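Probable tRNA pseudouridine synthase D (Methanosarcina mazei, PDB 1Z2Z) probably catalyses the isomerisation of uridine-13 to pseudouridine in transfer RNAs. Local coordinates at residues Y273-I281 / I337-N345; R294-C302 / T346-G354. All blocks are in the same frame, centred on the assembly; numbering follows the deposited sequence.

Interaction 1. Residues Y273-I281 / I337-N345; sequences YQSYIYNII and ITAPLPGYN
Ala339 meets the ring of Tyr278 where an extended loop runs along helix 263-287. This is loop-on-helix packing in the TRUD region of the pseudouridine synthase, away from the predicted nucleophile. Gln274, Ile277, Tyr278 and Ile281 follow the i, i+3, i+4, i+7 spacing, so they line one side of the helix. The loop follows that side in the reverse direction, and the contact is buried. Ala339 CB comes obliquely to the ring, 3.5 Å from Tyr278 CE2. The ring swings out with CG anti to the backbone N (chi1 164°). Its hydroxyl is hydrogen-bonded to the carbonyls of Glu387 and Asn168, and Phe170 meets the ring edge-to-face. These partners are likely to restrain the ring against which Ala339 CB packs.

Pro340 turns its ring to the last turn of the segment. Its CG lies 3.5 Å from Ile281 CD1, and the two side chains cross obliquely. The Pro340 carbonyl oxygen sits at the edge of the Tyr278 ring, near its plane. Leu341 comes next and crosses the side chain of Gln274 at about a right angle. Leu341 CD2 packs 3.5 Å from Gln274 CB and 3.8 Å from Tyr278 CB, so it drops between two successive turns of the helix. The loop backbone is held from outside the helix as well: backbone hydrogen bonds join Ala339 to Arg386 and Leu341 to Thr384. Pro342 carries the line on to Ile277, with Pro342 CG 3.5 Å from Ile277 CG2. At Gly343 the chain leaves the helix, and Gly343 N is hydrogen-bonded to Thr346 OG1.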
loop_
_atom_site.group_PDB
_atom_site.type_symbol
_atom_site.label_atom_id
_atom_site.label_comp_id
_atom_site.label_asym_id
_atom_site.label_seq_id
_atom_site.Cartn_x
_atom_site.Cartn_y
_atom_site.Cartn_z
ATOM N N TYR A 273 10.765 6.535 4.970
ATOM C CA TYR A 273 12.195 6.434 4.663
ATOM C C TYR A 273 12.693 5.022 4.834
ATOM O O TYR A 273 13.664 4.617 4.197
ATOM C CB TYR A 273 13.014 7.355 5.564
ATOM C CG TYR A 273 14.492 7.367 5.229
ATOM C CD1 TYR A 273 14.930 7.628 3.929
ATOM C CD2 TYR A 273 15.456 7.158 6.218
ATOM C CE1 TYR A 273 16.289 7.684 3.622
ATOM C CE2 TYR A 273 16.818 7.213 5.922
ATOM C CZ TYR A 273 17.228 7.478 4.623
ATOM O OH TYR A 273 18.577 7.535 4.329
ATOM N N GLN A 274 12.032 4.282 5.716
ATOM C CA GLN A 274 12.386 2.894 5.964
ATOM C C GLN A 274 11.883 2.049 4.821
ATOM O O GLN A 274 12.585 1.170 4.311
ATOM C CB GLN A 274 11.757 2.401 7.260
ATOM C CG GLN A 274 12.553 2.780 8.476
ATOM C CD GLN A 274 11.949 2.250 9.744
ATOM O OE1 GLN A 274 12.541 2.376 10.810
ATOM N NE2 GLN A 274 10.762 1.657 9.644
ATOM N N SER A 275 10.644 2.313 4.425
ATOM C CA SER A 275 10.049 1.579 3.323
ATOM C C SER A 275 10.896 1.845 2.082
ATOM O O SER A 275 11.096 0.961 1.255
ATOM C CB SER A 275 8.603 2.035 3.138
ATOM O OG SER A 275 7.865 1.737 4.310
ATOM N N TYR A 276 11.413 3.061 1.976
ATOM C CA TYR A 276 12.252 3.430 0.853
ATOM C C TYR A 276 13.465 2.506 0.792
ATOM O O TYR A 276 13.695 1.805 -0.203
ATOM C CB TYR A 276 12.716 4.862 1.027
ATOM C CG TYR A 276 13.775 5.284 0.054
ATOM C CD1 TYR A 276 13.484 5.458 -1.297
ATOM C CD2 TYR A 276 15.073 5.547 0.488
ATOM C CE1 TYR A 276 14.464 5.894 -2.186
ATOM C CE2 TYR A 276 16.054 5.979 -0.394
ATOM C CZ TYR A 276 15.745 6.151 -1.723
ATOM O OH TYR A 276 16.729 6.588 -2.579
ATOM N N ILE A 277 14.237 2.514 1.876
ATOM C CA ILE A 277 15.435 1.695 1.974
ATOM C C ILE A 277 15.085 0.232 1.733
ATOM O O ILE A 277 15.809 -0.500 1.044
ATOM C CB ILE A 277 16.089 1.876 3.352
ATOM C CG1 ILE A 277 16.596 3.325 3.469
ATOM C CG2 ILE A 277 17.202 0.851 3.537
ATOM C CD1 ILE A 277 16.928 3.813 4.884
ATOM N N TYR A 278 13.954 -0.184 2.275
ATOM C CA TYR A 278 13.526 -1.550 2.097
ATOM C C TYR A 278 13.336 -1.902 0.604
ATOM O O TYR A 278 13.686 -3.001 0.168
ATOM C CB TYR A 278 12.250 -1.789 2.905
ATOM C CG TYR A 278 11.520 -3.025 2.499
ATOM C CD1 TYR A 278 10.706 -3.034 1.381
ATOM C CD2 TYR A 278 11.641 -4.193 3.227
ATOM C CE1 TYR A 278 10.027 -4.174 0.998
ATOM C CE2 TYR A 278 10.965 -5.339 2.857
ATOM C CZ TYR A 278 10.156 -5.320 1.742
ATOM O OH TYR A 278 9.455 -6.452 1.391
ATOM N N ASN A 279 12.793 -0.974 -0.178
ATOM C CA ASN A 279 12.583 -1.213 -1.610
ATOM C C ASN A 279 13.908 -1.433 -2.308
ATOM O O ASN A 279 14.102 -2.421 -3.011
ATOM C CB ASN A 279 11.878 -0.016 -2.257
ATOM C CG ASN A 279 10.385 -0.024 -2.028
ATOM O OD1 ASN A 279 9.775 1.027 -1.834
ATOM N ND2 ASN A 279 9.785 -1.205 -2.065
ATOM N N ILE A 280 14.815 -0.486 -2.126
ATOM C CA ILE A 280 16.133 -0.581 -2.734
ATOM C C ILE A 280 16.692 -1.969 -2.463
ATOM O O ILE A 280 17.022 -2.706 -3.395
ATOM C CB ILE A 280 17.069 0.459 -2.131
ATOM C CG1 ILE A 280 16.399 1.833 -2.210
ATOM C CG2 ILE A 280 18.373 0.474 -2.871
ATOM C CD1 ILE A 280 17.225 2.931 -1.642
ATOM N N ILE A 281 16.774 -2.319 -1.176
ATOM C CA ILE A 281 17.298 -3.612 -0.747
ATOM C C ILE A 281 16.670 -4.787 -1.479
ATOM O O ILE A 281 17.375 -5.678 -1.957
ATOM C CB ILE A 281 17.098 -3.817 0.767
ATOM C CG1 ILE A 281 18.045 -2.894 1.543
ATOM C CG2 ILE A 281 17.329 -5.288 1.141
ATOM C CD1 ILE A 281 17.760 -2.806 3.026
ATOM N N ILE A 337 11.469 -15.395 3.592
ATOM C CA ILE A 337 12.725 -14.642 3.590
ATOM C C ILE A 337 12.316 -13.200 3.877
ATOM O O ILE A 337 11.360 -12.712 3.292
ATOM C CB ILE A 337 13.434 -14.713 2.198
ATOM C CG1 ILE A 337 13.790 -16.163 1.851
ATOM C CG2 ILE A 337 14.685 -13.851 2.196
ATOM C CD1 ILE A 337 14.634 -16.864 2.904
ATOM N N THR A 338 13.013 -12.516 4.772
ATOM C CA THR A 338 12.634 -11.147 5.075
ATOM C C THR A 338 13.746 -10.181 4.716
ATOM O O THR A 338 14.886 -10.586 4.495
ATOM C CB THR A 338 12.298 -10.978 6.563
ATOM O OG1 THR A 338 13.509 -10.929 7.323
ATOM C CG2 THR A 338 11.464 -12.153 7.045
ATOM N N ALA A 339 13.399 -8.900 4.650
ATOM C CA ALA A 339 14.349 -7.844 4.329
ATOM C C ALA A 339 14.273 -6.851 5.468
ATOM O O ALA A 339 13.249 -6.729 6.124
ATOM C CB ALA A 339 13.971 -7.180 3.027
ATOM N N PRO A 340 15.346 -6.106 5.701
ATOM C CA PRO A 340 15.373 -5.132 6.788
ATOM C C PRO A 340 14.702 -3.794 6.592
ATOM O O PRO A 340 14.764 -3.196 5.524
ATOM C CB PRO A 340 16.857 -4.960 7.047
ATOM C CG PRO A 340 17.419 -5.031 5.670
ATOM C CD PRO A 340 16.667 -6.219 5.066
ATOM N N LEU A 341 14.050 -3.328 7.647
ATOM C CA LEU A 341 13.431 -2.019 7.641
ATOM C C LEU A 341 14.259 -1.298 8.704
ATOM O O LEU A 341 13.847 -1.156 9.852
ATOM C CB LEU A 341 11.947 -2.107 8.030
ATOM C CG LEU A 341 10.923 -2.150 6.879
ATOM C CD1 LEU A 341 9.563 -2.587 7.372
ATOM C CD2 LEU A 341 10.820 -0.783 6.253
ATOM N N PRO A 342 15.466 -0.858 8.324
ATOM C CA PRO A 342 16.444 -0.148 9.159
ATOM C C PRO A 342 15.907 0.725 10.303
ATOM O O PRO A 342 14.941 1.470 10.133
ATOM C CB PRO A 342 17.253 0.660 8.135
ATOM C CG PRO A 342 16.353 0.695 6.898
ATOM C CD PRO A 342 15.806 -0.694 6.903
ATOM N N GLY A 343 16.560 0.613 11.463
ATOM C CA GLY A 343 16.203 1.374 12.651
ATOM C C GLY A 343 17.419 1.425 13.561
ATOM O O GLY A 343 18.512 1.750 13.105
ATOM N N TYR A 344 17.258 1.111 14.841
ATOM C CA TYR A 344 18.412 1.116 15.730
ATOM C C TYR A 344 18.468 -0.196 16.490
ATOM O O TYR A 344 19.240 -0.350 17.438
ATOM C CB TYR A 344 18.340 2.298 16.701
ATOM C CG TYR A 344 17.239 2.217 17.739
ATOM C CD1 TYR A 344 17.244 1.223 18.716
ATOM C CD2 TYR A 344 16.222 3.162 17.775
ATOM C CE1 TYR A 344 16.269 1.176 19.704
ATOM C CE2 TYR A 344 15.240 3.123 18.762
ATOM C CZ TYR A 344 15.273 2.130 19.724
ATOM O OH TYR A 344 14.329 2.097 20.725
ATOM N N ASN A 345 17.647 -1.143 16.048
ATOM C CA ASN A 345 17.529 -2.462 16.668
ATOM C C ASN A 345 17.468 -3.465 15.521
ATOM O O ASN A 345 16.870 -4.539 15.633
ATOM C CB ASN A 345 16.235 -2.486 17.509
ATOM C CG ASN A 345 16.038 -3.779 18.308
ATOM O OD1 ASN A 345 15.677 -4.825 17.760
ATOM N ND2 ASN A 345 16.265 -3.698 19.617
#

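Interaction 2. Residues R294-C302 / T346-G354; sequences RAVEGDIVC and TEFASGIPG
Gly298 O accepts a hydrogen bond from Ser350 N, which ties a type II beta turn, Val296 to Asp299, to the residues leading into helix 352-363. The bond is 2.7 Å long. The donor lies in the carbonyl plane, on a lone pair. The N-H...O angle is 139°, so the bond is not straight. Gly298 holds the third place of the turn with a positive phi, which favours glycine.

Gly351 is the N-cap, and Pro353 stands in the first turn of the helix with its ring against the beta turn. Val296 meets it tip to tip, with CG2 3.3 Å from Pro353 CD. Chi1 of -60° puts CG1 anti to the carbonyl carbon, which leaves CG2 between the backbone N and the carbonyl carbon, facing the proline. Asp299 crosses the same proline at about a right angle, with OD1 3.5 Å from Pro353 CB. Its other oxygen, OD2, forms a salt bridge with Arg285 and takes a weak bond from Val296 N, which ties the carboxylate back to the turn.

Ile300 covers the stretch before the helix. Its chain is extended (chi2 -177°), and CD1 reaches 3.5 Å from Ala349 CA. Glu347 is stretched out too and lies over the same methyl; its OE2 makes a long, weak ion pair with Lys317, which also bonds to Ser350 OG. An alanine at Ile300 would remove CD1 and would probably open a gap beside Ala349, leaving the Glu347 side chain freer to turn. As built, Glu347 OE2 rests 3.5 Å from Ile300 CD1.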
loop_
_atom_site.group_PDB
_atom_site.type_symbol
_atom_site.label_atom_id
_atom_site.label_comp_id
_atom_site.label_asym_id
_atom_site.label_seq_id
_atom_site.Cartn_x
_atom_site.Cartn_y
_atom_site.Cartn_z
ATOM N N ARG A 294 13.680 -18.670 -1.735
ATOM C CA ARG A 294 14.730 -19.630 -1.399
ATOM C C ARG A 294 15.707 -19.002 -0.411
ATOM O O ARG A 294 16.129 -17.852 -0.572
ATOM C CB ARG A 294 15.486 -20.093 -2.651
ATOM C CG ARG A 294 14.725 -21.116 -3.475
ATOM C CD ARG A 294 15.494 -21.534 -4.717
ATOM N NE ARG A 294 14.675 -22.384 -5.582
ATOM C CZ ARG A 294 14.963 -22.680 -6.849
ATOM N NH1 ARG A 294 16.059 -22.196 -7.420
ATOM N NH2 ARG A 294 14.147 -23.458 -7.550
ATOM N N ALA A 295 16.063 -19.755 0.619
ATOM C CA ALA A 295 16.977 -19.240 1.627
ATOM C C ALA A 295 18.440 -19.596 1.347
ATOM O O ALA A 295 18.733 -20.569 0.653
ATOM C CB ALA A 295 16.559 -19.755 3.008
ATOM N N VAL A 296 19.353 -18.791 1.883
ATOM C CA VAL A 296 20.789 -19.020 1.725
ATOM C C VAL A 296 21.464 -18.886 3.085
ATOM O O VAL A 296 20.795 -18.871 4.118
ATOM C CB VAL A 296 21.443 -18.003 0.763
ATOM C CG1 VAL A 296 20.811 -18.110 -0.605
ATOM C CG2 VAL A 296 21.317 -16.592 1.318
ATOM N N GLU A 297 22.784 -18.783 3.102
ATOM C CA GLU A 297 23.465 -18.661 4.379
ATOM C C GLU A 297 23.250 -17.287 5.005
ATOM O O GLU A 297 23.562 -16.260 4.403
ATOM C CB GLU A 297 24.960 -18.937 4.218
ATOM C CG GLU A 297 25.294 -20.375 3.860
ATOM C CD GLU A 297 26.785 -20.606 3.747
ATOM O OE1 GLU A 297 27.197 -21.767 3.534
ATOM O OE2 GLU A 297 27.546 -19.622 3.871
ATOM N N GLY A 298 22.713 -17.282 6.222
ATOM C CA GLY A 298 22.465 -16.039 6.929
ATOM C C GLY A 298 21.445 -15.159 6.240
ATOM O O GLY A 298 21.611 -13.943 6.194
ATOM N N ASP A 299 20.385 -15.777 5.723
ATOM C CA ASP A 299 19.324 -15.068 5.014
ATOM C C ASP A 299 18.329 -14.356 5.955
ATOM O O ASP A 299 17.828 -13.277 5.623
ATOM C CB ASP A 299 18.564 -16.051 4.100
ATOM C CG ASP A 299 18.318 -15.497 2.693
ATOM O OD1 ASP A 299 18.287 -14.261 2.521
ATOM O OD2 ASP A 299 18.134 -16.302 1.757
ATOM N N ILE A 300 18.061 -14.952 7.121
ATOM C CA ILE A 300 17.112 -14.423 8.126
ATOM C C ILE A 300 15.664 -14.521 7.654
ATOM O O ILE A 300 15.241 -13.796 6.756
ATOM C CB ILE A 300 17.379 -12.935 8.512
ATOM C CG1 ILE A 300 18.670 -12.813 9.317
ATOM C CG2 ILE A 300 16.238 -12.402 9.379
ATOM C CD1 ILE A 300 18.956 -11.402 9.785
ATOM N N VAL A 301 14.899 -15.410 8.272
ATOM C CA VAL A 301 13.504 -15.572 7.892
ATOM C C VAL A 301 12.564 -15.228 9.056
ATOM O O VAL A 301 13.014 -14.804 10.127
ATOM C CB VAL A 301 13.231 -17.030 7.379
ATOM C CG1 VAL A 301 14.218 -17.381 6.274
ATOM C CG2 VAL A 301 13.342 -18.042 8.519
ATOM N N CYS A 302 11.261 -15.375 8.822
ATOM C CA CYS A 302 10.243 -15.123 9.843
ATOM C C CYS A 302 9.237 -16.267 9.759
ATOM O O CYS A 302 9.202 -17.014 8.776
ATOM C CB CYS A 302 9.532 -13.764 9.634
ATOM S SG CYS A 302 8.226 -13.685 8.337
ATOM N N THR A 346 18.098 -3.098 14.407
ATOM C CA THR A 346 18.111 -3.945 13.216
ATOM C C THR A 346 19.229 -4.962 13.277
ATOM O O THR A 346 20.322 -4.668 13.755
ATOM C CB THR A 346 18.316 -3.125 11.926
ATOM O OG1 THR A 346 17.428 -1.997 11.919
ATOM C CG2 THR A 346 18.045 -4.001 10.699
ATOM N N GLU A 347 18.939 -6.153 12.767
ATOM C CA GLU A 347 19.897 -7.243 12.737
ATOM C C GLU A 347 20.190 -7.600 11.288
ATOM O O GLU A 347 19.464 -8.390 10.684
ATOM C CB GLU A 347 19.320 -8.463 13.450
ATOM C CG GLU A 347 20.235 -9.670 13.494
ATOM C CD GLU A 347 19.475 -10.951 13.795
ATOM O OE1 GLU A 347 18.631 -10.936 14.717
ATOM O OE2 GLU A 347 19.718 -11.978 13.120
ATOM N N PHE A 348 21.243 -7.016 10.724
ATOM C CA PHE A 348 21.610 -7.309 9.344
ATOM C C PHE A 348 21.779 -8.816 9.185
ATOM O O PHE A 348 22.116 -9.504 10.138
ATOM C CB PHE A 348 22.918 -6.601 8.974
ATOM C CG PHE A 348 22.925 -5.134 9.293
ATOM C CD1 PHE A 348 21.735 -4.406 9.327
ATOM C CD2 PHE A 348 24.126 -4.473 9.551
ATOM C CE1 PHE A 348 21.741 -3.034 9.617
ATOM C CE2 PHE A 348 24.148 -3.103 9.841
ATOM C CZ PHE A 348 22.953 -2.383 9.876
ATOM N N ALA A 349 21.529 -9.327 7.986
ATOM C CA ALA A 349 21.673 -10.754 7.728
ATOM C C ALA A 349 23.154 -11.088 7.479
ATOM O O ALA A 349 24.001 -10.197 7.456
ATOM C CB ALA A 349 20.828 -11.146 6.523
ATOM N N SER A 350 23.465 -12.368 7.303
ATOM C CA SER A 350 24.848 -12.771 7.054
ATOM C C SER A 350 24.976 -13.487 5.725
ATOM O O SER A 350 23.993 -13.999 5.191
ATOM C CB SER A 350 25.361 -13.690 8.166
ATOM O OG SER A 350 25.604 -12.972 9.366
ATOM N N GLY A 351 26.196 -13.527 5.201
ATOM C CA GLY A 351 26.438 -14.189 3.930
ATOM C C GLY A 351 26.198 -13.242 2.770
ATOM O O GLY A 351 26.381 -12.029 2.908
ATOM N N ILE A 352 25.791 -13.794 1.629
ATOM C CA ILE A 352 25.514 -12.989 0.444
ATOM C C ILE A 352 24.426 -11.939 0.719
ATOM O O ILE A 352 24.611 -10.751 0.415
ATOM C CB ILE A 352 25.067 -13.870 -0.747
ATOM C CG1 ILE A 352 26.223 -14.768 -1.198
ATOM C CG2 ILE A 352 24.592 -12.987 -1.895
ATOM C CD1 ILE A 352 25.835 -15.771 -2.275
ATOM N N PRO A 353 23.277 -12.358 1.296
ATOM C CA PRO A 353 22.212 -11.381 1.573
ATOM C C PRO A 353 22.665 -10.258 2.502
ATOM O O PRO A 353 22.240 -9.106 2.361
ATOM C CB PRO A 353 21.096 -12.237 2.177
ATOM C CG PRO A 353 21.826 -13.413 2.750
ATOM C CD PRO A 353 22.870 -13.711 1.717
ATOM N N GLY A 354 23.533 -10.602 3.445
ATOM C CA GLY A 354 24.046 -9.618 4.380
ATOM C C GLY A 354 24.856 -8.567 3.649
ATOM O O GLY A 354 24.868 -7.400 4.040
#

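Interactions 1 and 2 use consecutive pieces of one chain path, 337-345 and 346-354, which pass from strand 336-337 to helix 352-363. Their centres are 13 Å apart. Interaction 1 is wholly buried and lies nearer the centre of the chain. Its side chains are mostly apolar, set along helix 263-287. Interaction 2 is farther out and partly exposed. There a backbone hydrogen bond and charged groups join the apolar touches. The two meet at and just beyond the short antiparallel pair of strands 301-302 and 336-337, where Thr338 N probably hydrogen-bonds to Ile300 O and Ile337 packs on Val301. Helix 352-363 also reaches both, through Leu361 and Pro353.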